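Local coordinates for protein papillomavirus transcription factor E2 (Human papillomavirus type 18, PDB 1QQH) that probably activates and regulates transcription of viral genes as part of the N-terminal activation domain of the papillomavirus E2 protein, at residues 25-30 and 43-48; 64-69 and 105-110; 86-91 and 120-125. The protein carries 1 engineered substitution. All blocks are in the same frame, centred on the assembly; numbering follows the deposited sequence.

Interaction 1: 25-30 and 43-48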
ATOM      1  N   GLU A  25      -0.281   9.428   6.160  1.00 43.27           N
ATOM      2  CA  GLU A  25      -0.197  10.086   4.861  1.00 41.82           C
ATOM      3  C   GLU A  25      -0.825   9.214   3.791  1.00 40.98           C
ATOM      4  O   GLU A  25      -1.092   8.029   4.016  1.00 37.85           O
ATOM      5  CB  GLU A  25       1.255  10.360   4.469  1.00 41.86           C
ATOM      6  CG  GLU A  25       2.029  11.243   5.429  1.00 42.73           C
ATOM      7  CD  GLU A  25       3.446  11.510   4.942  1.00 42.60           C
ATOM      8  OE1 GLU A  25       4.041  10.593   4.335  1.00 41.45           O
ATOM      9  OE2 GLU A  25       3.961  12.623   5.176  1.00 40.38           O
ATOM     10  N   ASP A  26      -1.073   9.807   2.631  1.00 39.90           N
ATOM     11  CA  ASP A  26      -1.630   9.047   1.538  1.00 39.83           C
ATOM     12  C   ASP A  26      -0.512   8.200   0.944  1.00 37.81           C
ATOM     13  O   ASP A  26       0.583   8.690   0.695  1.00 37.58           O
ATOM     14  CB  ASP A  26      -2.205   9.964   0.461  1.00 42.67           C
ATOM     15  CG  ASP A  26      -3.460  10.676   0.913  1.00 47.85           C
ATOM     16  OD1 ASP A  26      -4.282  10.052   1.626  1.00 49.60           O
ATOM     17  OD2 ASP A  26      -3.639  11.860   0.542  1.00 51.15           O
ATOM     18  N   TRP A  27      -0.792   6.919   0.757  1.00 35.12           N
ATOM     19  CA  TRP A  27       0.161   6.006   0.165  1.00 33.71           C
ATOM     20  C   TRP A  27      -0.585   5.232  -0.905  1.00 34.21           C
ATOM     21  O   TRP A  27      -1.526   4.492  -0.606  1.00 33.98           O
ATOM     22  CB  TRP A  27       0.717   5.035   1.201  1.00 32.83           C
ATOM     23  CG  TRP A  27       1.547   5.697   2.231  1.00 34.41           C
ATOM     24  CD1 TRP A  27       1.128   6.175   3.439  1.00 35.87           C
ATOM     25  CD2 TRP A  27       2.941   6.016   2.133  1.00 34.63           C
ATOM     26  NE1 TRP A  27       2.175   6.773   4.101  1.00 35.86           N
ATOM     27  CE2 TRP A  27       3.299   6.690   3.323  1.00 34.84           C
ATOM     28  CE3 TRP A  27       3.921   5.802   1.157  1.00 34.60           C
ATOM     29  CZ2 TRP A  27       4.594   7.151   3.562  1.00 34.82           C
ATOM     30  CZ3 TRP A  27       5.214   6.263   1.395  1.00 35.83           C
ATOM     31  CH2 TRP A  27       5.535   6.931   2.592  1.00 34.66           C
ATOM     32  N   THR A  28      -0.177   5.419  -2.154  1.00 33.99           N
ATOM     33  CA  THR A  28      -0.813   4.722  -3.263  1.00 33.27           C
ATOM     34  C   THR A  28      -0.172   3.350  -3.403  1.00 32.94           C
ATOM     35  O   THR A  28       0.852   3.070  -2.777  1.00 32.97           O
ATOM     36  CB  THR A  28      -0.619   5.484  -4.576  1.00 32.58           C
ATOM     37  OG1 THR A  28       0.781   5.585  -4.857  1.00 34.15           O
ATOM     38  CG2 THR A  28      -1.218   6.872  -4.471  1.00 31.40           C
ATOM     39  N   LEU A  29      -0.789   2.491  -4.206  1.00 32.82           N
ATOM     40  CA  LEU A  29      -0.249   1.164  -4.447  1.00 33.22           C
ATOM     41  C   LEU A  29       1.098   1.341  -5.132  1.00 34.64           C
ATOM     42  O   LEU A  29       2.050   0.618  -4.855  1.00 35.66           O
ATOM     43  CB  LEU A  29      -1.207   0.369  -5.331  1.00 32.30           C
ATOM     44  CG  LEU A  29      -2.532   0.098  -4.619  1.00 33.01           C
ATOM     45  CD1 LEU A  29      -3.580  -0.442  -5.584  1.00 31.84           C
ATOM     46  CD2 LEU A  29      -2.264  -0.887  -3.485  1.00 31.81           C
ATOM     47  N   GLN A  30       1.176   2.330  -6.014  1.00 35.41           N
ATOM     48  CA  GLN A  30       2.407   2.629  -6.738  1.00 36.71           C
ATOM     49  C   GLN A  30       3.544   2.979  -5.771  1.00 35.94           C
ATOM     50  O   GLN A  30       4.654   2.454  -5.895  1.00 35.51           O
ATOM     51  CB  GLN A  30       2.166   3.783  -7.725  1.00 38.64           C
ATOM     52  CG  GLN A  30       3.421   4.295  -8.412  1.00 43.42           C
ATOM     53  CD  GLN A  30       3.136   5.361  -9.463  1.00 46.58           C
ATOM     54  OE1 GLN A  30       2.681   5.062 -10.578  1.00 46.61           O
ATOM     55  NE2 GLN A  30       3.402   6.617  -9.111  1.00 47.80           N
ATOM     56  N   HIS A  43      15.940   0.955  -0.790  1.00 45.61           N
ATOM     57  CA  HIS A  43      15.697   0.774   0.637  1.00 44.89           C
ATOM     58  C   HIS A  43      14.994   1.982   1.230  1.00 42.39           C
ATOM     59  O   HIS A  43      14.998   2.171   2.444  1.00 43.92           O
ATOM     60  CB  HIS A  43      17.015   0.542   1.384  1.00 48.73           C
ATOM     61  CG  HIS A  43      17.669  -0.765   1.062  1.00 52.56           C
ATOM     62  ND1 HIS A  43      18.947  -1.079   1.475  1.00 53.98           N
ATOM     63  CD2 HIS A  43      17.215  -1.844   0.382  1.00 54.65           C
ATOM     64  CE1 HIS A  43      19.252  -2.297   1.063  1.00 55.83           C
ATOM     65  NE2 HIS A  43      18.219  -2.783   0.397  1.00 56.31           N
ATOM     66  N   CYS A  44      14.403   2.805   0.373  1.00 38.99           N
ATOM     67  CA  CYS A  44      13.680   3.991   0.817  1.00 36.76           C
ATOM     68  C   CYS A  44      12.325   4.061   0.131  1.00 35.65           C
ATOM     69  O   CYS A  44      12.093   3.398  -0.874  1.00 37.10           O
ATOM     70  CB  CYS A  44      14.429   5.266   0.435  1.00 37.15           C
ATOM     71  SG  CYS A  44      16.009   5.542   1.212  1.00 37.25           S
ATOM     72  N   PHE A  45      11.425   4.857   0.688  1.00 32.71           N
ATOM     73  CA  PHE A  45      10.140   5.071   0.047  1.00 32.36           C
ATOM     74  C   PHE A  45      10.265   6.513  -0.426  1.00 30.80           C
ATOM     75  O   PHE A  45      11.015   7.301   0.147  1.00 31.56           O
ATOM     76  CB  PHE A  45       8.966   4.900   1.030  1.00 31.55           C
ATOM     77  CG  PHE A  45       8.706   3.463   1.411  1.00 32.60           C
ATOM     78  CD1 PHE A  45       9.051   2.979   2.674  1.00 33.09           C
ATOM     79  CD2 PHE A  45       8.182   2.575   0.482  1.00 32.43           C
ATOM     80  CE1 PHE A  45       8.882   1.627   2.995  1.00 32.22           C
ATOM     81  CE2 PHE A  45       8.009   1.230   0.796  1.00 31.32           C
ATOM     82  CZ  PHE A  45       8.363   0.757   2.053  1.00 31.32           C
ATOM     83  N   LYS A  46       9.579   6.855  -1.498  1.00 31.16           N
ATOM     84  CA  LYS A  46       9.660   8.212  -1.995  1.00 30.59           C
ATOM     85  C   LYS A  46       8.391   8.600  -2.730  1.00 29.94           C
ATOM     86  O   LYS A  46       7.740   7.769  -3.356  1.00 29.12           O
ATOM     87  CB  LYS A  46      10.885   8.374  -2.906  1.00 31.99           C
ATOM     88  CG  LYS A  46      11.095   7.268  -3.937  1.00 31.01           C
ATOM     89  CD  LYS A  46      11.920   6.130  -3.375  1.00 30.88           C
ATOM     90  CE  LYS A  46      12.319   5.153  -4.464  1.00 31.76           C
ATOM     91  NZ  LYS A  46      13.056   3.982  -3.905  1.00 31.06           N
ATOM     92  N   LYS A  47       8.045   9.872  -2.635  1.00 29.75           N
ATOM     93  CA  LYS A  47       6.855  10.386  -3.265  1.00 31.13           C
ATOM     94  C   LYS A  47       7.149  11.769  -3.800  1.00 31.27           C
ATOM     95  O   LYS A  47       8.096  12.423  -3.364  1.00 30.95           O
ATOM     96  CB  LYS A  47       5.708  10.461  -2.249  1.00 32.45           C
ATOM     97  CG  LYS A  47       5.321   9.116  -1.668  1.00 34.08           C
ATOM     98  CD  LYS A  47       4.074   9.213  -0.795  1.00 36.10           C
ATOM     99  CE  LYS A  47       4.355   9.899   0.529  1.00 33.75           C
ATOM    100  NZ  LYS A  47       3.164   9.822   1.420  1.00 34.91           N
ATOM    101  N   GLY A  48       6.331  12.204  -4.749  1.00 32.39           N
ATOM    102  CA  GLY A  48       6.500  13.524  -5.322  1.00 35.05           C
ATOM    103  C   GLY A  48       7.673  13.634  -6.268  1.00 36.66           C
ATOM    104  O   GLY A  48       8.532  14.496  -6.108  1.00 36.98           O
TER
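K47 reaches out from strand 45-56 and lays its side chain, from CG outward, against W27 and D26 O, so this lysine carries most of the contact. From CB, which points to the loop 25-30, the chain leaves with CG anti to its own carbonyl carbon (chi1 -61°), and CG skims the rim of the indole 4.2 Å from W27 CZ3. CD comes next, 3.8 Å from W27 CZ3 and near D26 O as well. A bend at chi3 (-73°) then turns CE onto the ring face, where it makes a CH-pi contact 3.9 Å from the centroid of the W27 six-membered ring.

The tip finishes the job. K47 NZ stands over that same centroid at 3.6 Å, only 11° off the ring normal, a textbook cation-pi arrangement. Two bonds grip the ammonium as well: one to D26 O at 2.9 Å, the donor tilted somewhat from the carbonyl plane, and one, within a salt bridge, to E25 OE1 at 3.1 Å, which it meets from above the carboxylate plane. Lysine suits the place because its long aliphatic chain packs on the indole while its charge is met by an acid, a carbonyl and a pi cloud.

E25 in turn is held by Y73 OH at OE1 and by K83 at OE2, which probably favours its ionised form, while W27 NE1 is bonded to Y22 O. Farther along, W27 CZ3 touches F45 CB at 4.0 Å. F45 and W27 also pack on helix 3-19, and W27 meets L29 of the second subunit. The cation-pi contact and salt bridge of K47 therefore fasten the loop following helix 3-19 to the beta-sheet, at the junction of the helical and beta-rich parts of the E2 activation domain.

Interaction 2: 64-69 and 105-110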
ATOM      1  N   MET A  64      19.784  14.227 -20.536  1.00 59.86           N
ATOM      2  CA  MET A  64      19.334  13.171 -19.637  1.00 56.81           C
ATOM      3  C   MET A  64      18.372  13.698 -18.578  1.00 53.61           C
ATOM      4  O   MET A  64      18.508  14.824 -18.095  1.00 52.25           O
ATOM      5  CB  MET A  64      20.525  12.507 -18.943  1.00 59.96           C
ATOM      6  CG  MET A  64      21.156  11.378 -19.744  1.00 63.79           C
ATOM      7  SD  MET A  64      20.010   9.989 -19.971  1.00 69.53           S
ATOM      8  CE  MET A  64      20.670   8.785 -18.771  1.00 66.40           C
ATOM      9  N   THR A  65      17.396  12.872 -18.222  1.00 49.60           N
ATOM     10  CA  THR A  65      16.414  13.240 -17.217  1.00 46.75           C
ATOM     11  C   THR A  65      16.521  12.330 -16.004  1.00 43.09           C
ATOM     12  O   THR A  65      16.800  11.139 -16.137  1.00 41.93           O
ATOM     13  CB  THR A  65      14.983  13.156 -17.775  1.00 47.24           C
ATOM     14  OG1 THR A  65      14.780  14.208 -18.725  1.00 48.79           O
ATOM     15  CG2 THR A  65      13.967  13.311 -16.660  1.00 49.18           C
ATOM     16  N   TYR A  66      16.326  12.909 -14.822  1.00 40.00           N
ATOM     17  CA  TYR A  66      16.359  12.159 -13.574  1.00 37.82           C
ATOM     18  C   TYR A  66      15.215  12.600 -12.692  1.00 36.17           C
ATOM     19  O   TYR A  66      14.662  13.687 -12.868  1.00 35.52           O
ATOM     20  CB  TYR A  66      17.664  12.368 -12.821  1.00 38.43           C
ATOM     21  CG  TYR A  66      18.871  12.061 -13.645  1.00 39.28           C
ATOM     22  CD1 TYR A  66      19.419  13.028 -14.489  1.00 37.95           C
ATOM     23  CD2 TYR A  66      19.435  10.791 -13.638  1.00 39.94           C
ATOM     24  CE1 TYR A  66      20.482  12.741 -15.301  1.00 38.23           C
ATOM     25  CE2 TYR A  66      20.514  10.491 -14.459  1.00 39.91           C
ATOM     26  CZ  TYR A  66      21.023  11.476 -15.287  1.00 39.34           C
ATOM     27  OH  TYR A  66      22.060  11.203 -16.127  1.00 38.60           O
ATOM     28  N   VAL A  67      14.864  11.757 -11.731  1.00 34.94           N
ATOM     29  CA  VAL A  67      13.768  12.078 -10.838  1.00 33.05           C
ATOM     30  C   VAL A  67      14.254  12.434  -9.451  1.00 32.87           C
ATOM     31  O   VAL A  67      14.966  11.659  -8.809  1.00 32.12           O
ATOM     32  CB  VAL A  67      12.766  10.901 -10.720  1.00 33.69           C
ATOM     33  CG1 VAL A  67      11.663  11.251  -9.714  1.00 31.57           C
ATOM     34  CG2 VAL A  67      12.156  10.599 -12.078  1.00 31.67           C
ATOM     35  N   ALA A  68      13.869  13.624  -9.003  1.00 31.79           N
ATOM     36  CA  ALA A  68      14.211  14.103  -7.669  1.00 31.29           C
ATOM     37  C   ALA A  68      12.918  13.989  -6.866  1.00 30.74           C
ATOM     38  O   ALA A  68      11.927  14.647  -7.178  1.00 31.59           O
ATOM     39  CB  ALA A  68      14.662  15.548  -7.731  1.00 30.80           C
ATOM     40  N   TRP A  69      12.927  13.153  -5.842  1.00 29.24           N
ATOM     41  CA  TRP A  69      11.740  12.940  -5.024  1.00 30.34           C
ATOM     42  C   TRP A  69      11.479  14.037  -3.991  1.00 30.18           C
ATOM     43  O   TRP A  69      12.351  14.365  -3.192  1.00 29.59           O
ATOM     44  CB  TRP A  69      11.856  11.584  -4.338  1.00 31.24           C
ATOM     45  CG  TRP A  69      12.124  10.473  -5.321  1.00 31.53           C
ATOM     46  CD1 TRP A  69      13.329   9.890  -5.603  1.00 30.25           C
ATOM     47  CD2 TRP A  69      11.163   9.840  -6.176  1.00 31.76           C
ATOM     48  NE1 TRP A  69      13.174   8.935  -6.576  1.00 30.86           N
ATOM     49  CE2 TRP A  69      11.857   8.884  -6.948  1.00 30.85           C
ATOM     50  CE3 TRP A  69       9.781   9.987  -6.363  1.00 32.91           C
ATOM     51  CZ2 TRP A  69      11.217   8.083  -7.894  1.00 30.95           C
ATOM     52  CZ3 TRP A  69       9.143   9.187  -7.305  1.00 31.48           C
ATOM     53  CH2 TRP A  69       9.865   8.246  -8.059  1.00 32.43           C
ATOM     54  N   ILE A 105      22.597   9.416  -7.080  1.00 37.82           N
ATOM     55  CA  ILE A 105      22.912   9.684  -8.482  1.00 37.61           C
ATOM     56  C   ILE A 105      24.049  10.697  -8.496  1.00 38.12           C
ATOM     57  O   ILE A 105      23.932  11.782  -7.932  1.00 36.35           O
ATOM     58  CB  ILE A 105      21.736  10.266  -9.285  1.00 37.25           C
ATOM     59  CG1 ILE A 105      20.707   9.173  -9.580  1.00 39.59           C
ATOM     60  CG2 ILE A 105      22.248  10.814 -10.602  1.00 37.85           C
ATOM     61  CD1 ILE A 105      19.678   9.548 -10.616  1.00 38.87           C
ATOM     62  N   GLU A 106      25.161  10.318  -9.117  1.00 38.13           N
ATOM     63  CA  GLU A 106      26.329  11.181  -9.221  1.00 38.32           C
ATOM     64  C   GLU A 106      26.412  11.593 -10.684  1.00 38.30           C
ATOM     65  O   GLU A 106      26.563  10.749 -11.572  1.00 37.50           O
ATOM     66  CB  GLU A 106      27.580  10.409  -8.807  1.00 40.34           C
ATOM     67  CG  GLU A 106      27.577   9.967  -7.348  1.00 43.50           C
ATOM     68  CD  GLU A 106      28.117  11.035  -6.411  1.00 45.73           C
ATOM     69  OE1 GLU A 106      28.202  12.210  -6.825  1.00 47.71           O
ATOM     70  OE2 GLU A 106      28.456  10.703  -5.253  1.00 48.42           O
ATOM     71  N   PHE A 107      26.293  12.891 -10.934  1.00 36.82           N
ATOM     72  CA  PHE A 107      26.330  13.403 -12.293  1.00 36.43           C
ATOM     73  C   PHE A 107      27.700  13.296 -12.957  1.00 37.84           C
ATOM     74  O   PHE A 107      27.793  13.334 -14.182  1.00 36.44           O
ATOM     75  CB  PHE A 107      25.826  14.849 -12.315  1.00 36.29           C
ATOM     76  CG  PHE A 107      24.337  14.980 -12.048  1.00 36.23           C
ATOM     77  CD1 PHE A 107      23.815  16.141 -11.476  1.00 35.74           C
ATOM     78  CD2 PHE A 107      23.457  13.951 -12.392  1.00 35.83           C
ATOM     79  CE1 PHE A 107      22.439  16.282 -11.249  1.00 33.36           C
ATOM     80  CE2 PHE A 107      22.083  14.081 -12.169  1.00 35.35           C
ATOM     81  CZ  PHE A 107      21.573  15.253 -11.594  1.00 34.45           C
ATOM     82  N   LYS A 108      28.762  13.158 -12.166  1.00 38.05           N
ATOM     83  CA  LYS A 108      30.087  13.031 -12.754  1.00 40.10           C
ATOM     84  C   LYS A 108      30.218  11.658 -13.397  1.00 40.49           C
ATOM     85  O   LYS A 108      30.733  11.524 -14.503  1.00 41.25           O
ATOM     86  CB  LYS A 108      31.187  13.195 -11.712  1.00 40.93           C
ATOM     87  CG  LYS A 108      32.574  12.990 -12.308  1.00 43.13           C
ATOM     88  CD  LYS A 108      33.691  13.292 -11.321  1.00 45.37           C
ATOM     89  CE  LYS A 108      35.057  13.192 -11.998  1.00 47.58           C
ATOM     90  NZ  LYS A 108      36.193  13.411 -11.057  1.00 48.52           N
ATOM     91  N   SER A 109      29.741  10.639 -12.701  1.00 40.81           N
ATOM     92  CA  SER A 109      29.815   9.288 -13.222  1.00 43.31           C
ATOM     93  C   SER A 109      28.864   9.193 -14.405  1.00 43.95           C
ATOM     94  O   SER A 109      29.088   8.441 -15.350  1.00 45.17           O
ATOM     95  CB  SER A 109      29.414   8.280 -12.142  1.00 42.77           C
ATOM     96  OG  SER A 109      28.030   7.985 -12.211  1.00 46.47           O
ATOM     97  N   GLU A 110      27.800   9.976 -14.349  1.00 44.30           N
ATOM     98  CA  GLU A 110      26.803   9.989 -15.402  1.00 44.07           C
ATOM     99  C   GLU A 110      27.330  10.660 -16.667  1.00 45.08           C
ATOM    100  O   GLU A 110      26.922  10.319 -17.779  1.00 44.83           O
ATOM    101  CB  GLU A 110      25.574  10.733 -14.915  1.00 44.14           C
ATOM    102  CG  GLU A 110      24.318  10.342 -15.597  1.00 44.70           C
ATOM    103  CD  GLU A 110      23.803   8.980 -15.164  1.00 44.11           C
ATOM    104  OE1 GLU A 110      24.307   8.415 -14.170  1.00 42.31           O
ATOM    105  OE2 GLU A 110      22.876   8.479 -15.823  1.00 44.04           O
TER
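M64 opens the contact from strand 63-75, doubling back through chi2 (-64°) so that its terminal CE lies 3.7 Å from E110 OE2. The two side chains cross at about a right angle, and the flexible, apolar thioether chain can bend to place its methyl beside the E110 carboxylate.

Y66, two residues on and on the same side of the strand, does most of the work. Its ring is held from several directions at once. I105 brings CD1 obliquely to within 3.3 Å of Y66 CD2, a tight approach for two carbons. F107 sets CE2 over one face, off centre toward the rim, 3.7 Å from Y66 CD1; the two rings are inclined at 52° and their centroids are 5.2 Å apart. At the edge, in the ring plane, E110 OE2 lies 3.4 Å from Y66 CE2, although the detailed fit of E110 against the Y66 hydroxyl is doubtful.

In the curled antiparallel sheet of the E2 activation domain, the short strand 105-106, paired with strand 92-97, leads directly into helix 107-111, whose F107 packs on V54 and V122. E106 occupies the N-cap position, and its carbonyl oxygen accepts from both E110 N (3.1 Å) and S109 OG (3.2 Å), which secures the first turn of the helix. The large flat tyrosine can thus offer a face to F107 and an edge to E110, with I105 coming in obliquely, whereas the branched I105 lays a methyl beside the ring. The E106 carboxylate makes a salt bridge to R91.

Interaction 3: 86-91 and 120-125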
ATOM      1  N   THR A  86      14.736  15.711  -1.353  1.00 35.77           N
ATOM      2  CA  THR A  86      15.820  15.325  -2.230  1.00 35.58           C
ATOM      3  C   THR A  86      16.490  16.635  -2.601  1.00 35.72           C
ATOM      4  O   THR A  86      15.815  17.627  -2.868  1.00 35.28           O
ATOM      5  CB  THR A  86      15.322  14.645  -3.514  1.00 34.52           C
ATOM      6  OG1 THR A  86      15.103  13.254  -3.261  1.00 35.05           O
ATOM      7  CG2 THR A  86      16.347  14.799  -4.628  1.00 36.38           C
ATOM      8  N   CYS A  87      17.813  16.648  -2.591  1.00 35.53           N
ATOM      9  CA  CYS A  87      18.541  17.844  -2.953  1.00 36.05           C
ATOM     10  C   CYS A  87      19.176  17.667  -4.314  1.00 34.33           C
ATOM     11  O   CYS A  87      19.777  16.633  -4.606  1.00 32.89           O
ATOM     12  CB  CYS A  87      19.608  18.156  -1.913  1.00 38.98           C
ATOM     13  SG  CYS A  87      18.915  18.669  -0.343  1.00 43.96           S
ATOM     14  N   VAL A  88      19.027  18.693  -5.137  1.00 33.27           N
ATOM     15  CA  VAL A  88      19.552  18.710  -6.488  1.00 33.04           C
ATOM     16  C   VAL A  88      20.722  19.685  -6.604  1.00 34.03           C
ATOM     17  O   VAL A  88      20.520  20.897  -6.596  1.00 33.32           O
ATOM     18  CB  VAL A  88      18.452  19.143  -7.486  1.00 31.43           C
ATOM     19  CG1 VAL A  88      18.979  19.103  -8.904  1.00 30.20           C
ATOM     20  CG2 VAL A  88      17.228  18.249  -7.334  1.00 30.25           C
ATOM     21  N   SER A  89      21.937  19.160  -6.713  1.00 33.52           N
ATOM     22  CA  SER A  89      23.116  20.012  -6.863  1.00 33.79           C
ATOM     23  C   SER A  89      23.784  19.671  -8.190  1.00 33.64           C
ATOM     24  O   SER A  89      23.350  18.761  -8.887  1.00 32.05           O
ATOM     25  CB  SER A  89      24.114  19.757  -5.741  1.00 34.13           C
ATOM     26  OG  SER A  89      24.700  18.473  -5.884  1.00 34.71           O
ATOM     27  N   HIS A  90      24.843  20.397  -8.527  1.00 33.17           N
ATOM     28  CA  HIS A  90      25.569  20.147  -9.767  1.00 32.07           C
ATOM     29  C   HIS A  90      26.272  18.794  -9.654  1.00 31.66           C
ATOM     30  O   HIS A  90      26.538  18.141 -10.656  1.00 29.94           O
ATOM     31  CB  HIS A  90      26.586  21.265 -10.017  1.00 33.52           C
ATOM     32  CG  HIS A  90      27.332  21.130 -11.309  1.00 34.53           C
ATOM     33  ND1 HIS A  90      28.544  20.480 -11.404  1.00 35.03           N
ATOM     34  CD2 HIS A  90      27.020  21.531 -12.564  1.00 34.63           C
ATOM     35  CE1 HIS A  90      28.946  20.486 -12.663  1.00 34.53           C
ATOM     36  NE2 HIS A  90      28.040  21.116 -13.388  1.00 35.18           N
ATOM     37  N   ARG A  91      26.550  18.367  -8.425  1.00 32.19           N
ATOM     38  CA  ARG A  91      27.205  17.083  -8.203  1.00 32.47           C
ATOM     39  C   ARG A  91      26.269  15.877  -8.386  1.00 32.53           C
ATOM     40  O   ARG A  91      26.715  14.789  -8.754  1.00 32.76           O
ATOM     41  CB  ARG A  91      27.825  17.033  -6.803  1.00 33.52           C
ATOM     42  CG  ARG A  91      28.322  15.640  -6.435  1.00 37.47           C
ATOM     43  CD  ARG A  91      29.024  15.579  -5.089  1.00 41.20           C
ATOM     44  NE  ARG A  91      29.190  14.190  -4.669  1.00 45.18           N
ATOM     45  CZ  ARG A  91      29.730  13.807  -3.516  1.00 47.27           C
ATOM     46  NH1 ARG A  91      30.169  14.711  -2.651  1.00 48.56           N
ATOM     47  NH2 ARG A  91      29.818  12.515  -3.225  1.00 47.99           N
ATOM     48  N   TRP A 120      28.827  19.431 -17.677  1.00 46.62           N
ATOM     49  CA  TRP A 120      27.389  19.219 -17.716  1.00 43.66           C
ATOM     50  C   TRP A 120      26.681  20.363 -17.017  1.00 43.56           C
ATOM     51  O   TRP A 120      27.264  21.050 -16.178  1.00 43.05           O
ATOM     52  CB  TRP A 120      27.019  17.875 -17.076  1.00 40.66           C
ATOM     53  CG  TRP A 120      27.192  17.816 -15.596  1.00 37.68           C
ATOM     54  CD1 TRP A 120      26.279  18.185 -14.648  1.00 36.10           C
ATOM     55  CD2 TRP A 120      28.344  17.355 -14.886  1.00 36.70           C
ATOM     56  NE1 TRP A 120      26.791  17.977 -13.396  1.00 34.17           N
ATOM     57  CE2 TRP A 120      28.058  17.470 -13.510  1.00 33.84           C
ATOM     58  CE3 TRP A 120      29.596  16.859 -15.280  1.00 36.17           C
ATOM     59  CZ2 TRP A 120      28.973  17.107 -12.523  1.00 34.07           C
ATOM     60  CZ3 TRP A 120      30.506  16.501 -14.303  1.00 35.88           C
ATOM     61  CH2 TRP A 120      30.190  16.626 -12.935  1.00 35.80           C
ATOM     62  N   GLU A 121      25.421  20.564 -17.379  1.00 43.51           N
ATOM     63  CA  GLU A 121      24.611  21.630 -16.815  1.00 44.62           C
ATOM     64  C   GLU A 121      23.347  21.020 -16.216  1.00 43.14           C
ATOM     65  O   GLU A 121      22.694  20.196 -16.851  1.00 42.69           O
ATOM     66  CB  GLU A 121      24.245  22.609 -17.927  1.00 47.74           C
ATOM     67  CG  GLU A 121      24.107  24.054 -17.500  1.00 53.23           C
ATOM     68  CD  GLU A 121      23.852  24.975 -18.684  1.00 55.99           C
ATOM     69  OE1 GLU A 121      22.754  24.892 -19.287  1.00 56.56           O
ATOM     70  OE2 GLU A 121      24.754  25.772 -19.017  1.00 57.43           O
ATOM     71  N   VAL A 122      23.003  21.422 -14.999  1.00 42.48           N
ATOM     72  CA  VAL A 122      21.819  20.890 -14.330  1.00 41.76           C
ATOM     73  C   VAL A 122      20.667  21.889 -14.279  1.00 43.80           C
ATOM     74  O   VAL A 122      20.839  23.036 -13.858  1.00 43.24           O
ATOM     75  CB  VAL A 122      22.139  20.458 -12.879  1.00 39.04           C
ATOM     76  CG1 VAL A 122      20.935  19.784 -12.269  1.00 37.43           C
ATOM     77  CG2 VAL A 122      23.340  19.527 -12.857  1.00 38.29           C
ATOM     78  N   HIS A 123      19.491  21.445 -14.709  1.00 45.71           N
ATOM     79  CA  HIS A 123      18.304  22.283 -14.693  1.00 48.39           C
ATOM     80  C   HIS A 123      17.221  21.628 -13.847  1.00 50.11           C
ATOM     81  O   HIS A 123      16.921  20.447 -14.004  1.00 49.66           O
ATOM     82  CB  HIS A 123      17.765  22.500 -16.109  1.00 50.14           C
ATOM     83  CG  HIS A 123      18.661  23.320 -16.985  1.00 52.80           C
ATOM     84  ND1 HIS A 123      18.232  23.871 -18.173  1.00 54.12           N
ATOM     85  CD2 HIS A 123      19.961  23.674 -16.853  1.00 53.93           C
ATOM     86  CE1 HIS A 123      19.229  24.531 -18.734  1.00 54.20           C
ATOM     87  NE2 HIS A 123      20.289  24.429 -17.954  1.00 54.91           N
ATOM     88  N   PHE A 124      16.640  22.399 -12.937  1.00 51.97           N
ATOM     89  CA  PHE A 124      15.578  21.883 -12.092  1.00 54.43           C
ATOM     90  C   PHE A 124      14.399  22.821 -12.260  1.00 56.82           C
ATOM     91  O   PHE A 124      14.357  23.900 -11.663  1.00 57.58           O
ATOM     92  CB  PHE A 124      16.009  21.850 -10.627  1.00 53.32           C
ATOM     93  CG  PHE A 124      15.084  21.060  -9.740  1.00 53.67           C
ATOM     94  CD1 PHE A 124      15.183  21.151  -8.355  1.00 53.70           C
ATOM     95  CD2 PHE A 124      14.121  20.217 -10.285  1.00 53.91           C
ATOM     96  CE1 PHE A 124      14.338  20.414  -7.527  1.00 53.58           C
ATOM     97  CE2 PHE A 124      13.270  19.475  -9.463  1.00 53.72           C
ATOM     98  CZ  PHE A 124      13.379  19.576  -8.083  1.00 53.21           C
ATOM     99  N   GLY A 125      13.441  22.407 -13.083  1.00 58.73           N
ATOM    100  CA  GLY A 125      12.284  23.241 -13.327  1.00 61.18           C
ATOM    101  C   GLY A 125      12.713  24.462 -14.112  1.00 62.83           C
ATOM    102  O   GLY A 125      13.236  24.343 -15.221  1.00 62.73           O
TER
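H90 and W120 lie ring on ring in an offset stack, the imidazole over the five-membered part of the indole with centroids 3.9 Å apart and planes only 11° from parallel. W120 NE1 sits above the centre of the imidazole, whereas H90 CE1 falls nearer the rim of the indole. At the edge of W120, in its plane, lie the carbonyl carbon of H90 and V122 CG2. The pair is locked by two reciprocal hydrogen bonds: W120 NE1 gives its proton to H90 O at 2.8 Å, in both the ring plane and the carbonyl plane, and H90 NE2 gives its own to W120 O at 2.9 Å, from above the carbonyl plane. A chi1 of -177° swings the imidazole away from the H90 backbone nitrogen, over the indole and within range of W120 O; histidine combines a flat face with an N-H donor.

The segments 87-89 and 120-124 run roughly antiparallel, at 146°, yet are not paired: strands 63-75 and 45-56 intervene in the sheet, which curls until the two axes approach to 8.2 Å. Small branched residues and a ring fill the interior. V88 CG1 meets V122 CG1 at 4.0 Å, and V88 CG2 rests over the face of F124 in a CH-pi contact, 4.0 Å from the ring centroid. V52 of the intervening strand 45-56 also packs on V88 and F124.

Overall arrangement
From the N terminus the chain runs through helix 3-19 and into the loop that supplies 25-30; interaction 1 closes first, around an excursion containing helix 34-37, and ties this loop to strand 45-56. That strand leads on to strand 63-75, where W69 of interaction 2 packs against K46. Interactions 2 and 3 cross, since 86-91 lies between 64-69 and 105-110, and 120-125 follows. Their centres are about 8 Å apart, and a probable hydrogen bond from F107 N to R91 O joins them. Both lie between parts of the curled sheet, on the opposite side of the chain's centre from interaction 1, whose centre is about 20 Å from that of interaction 2.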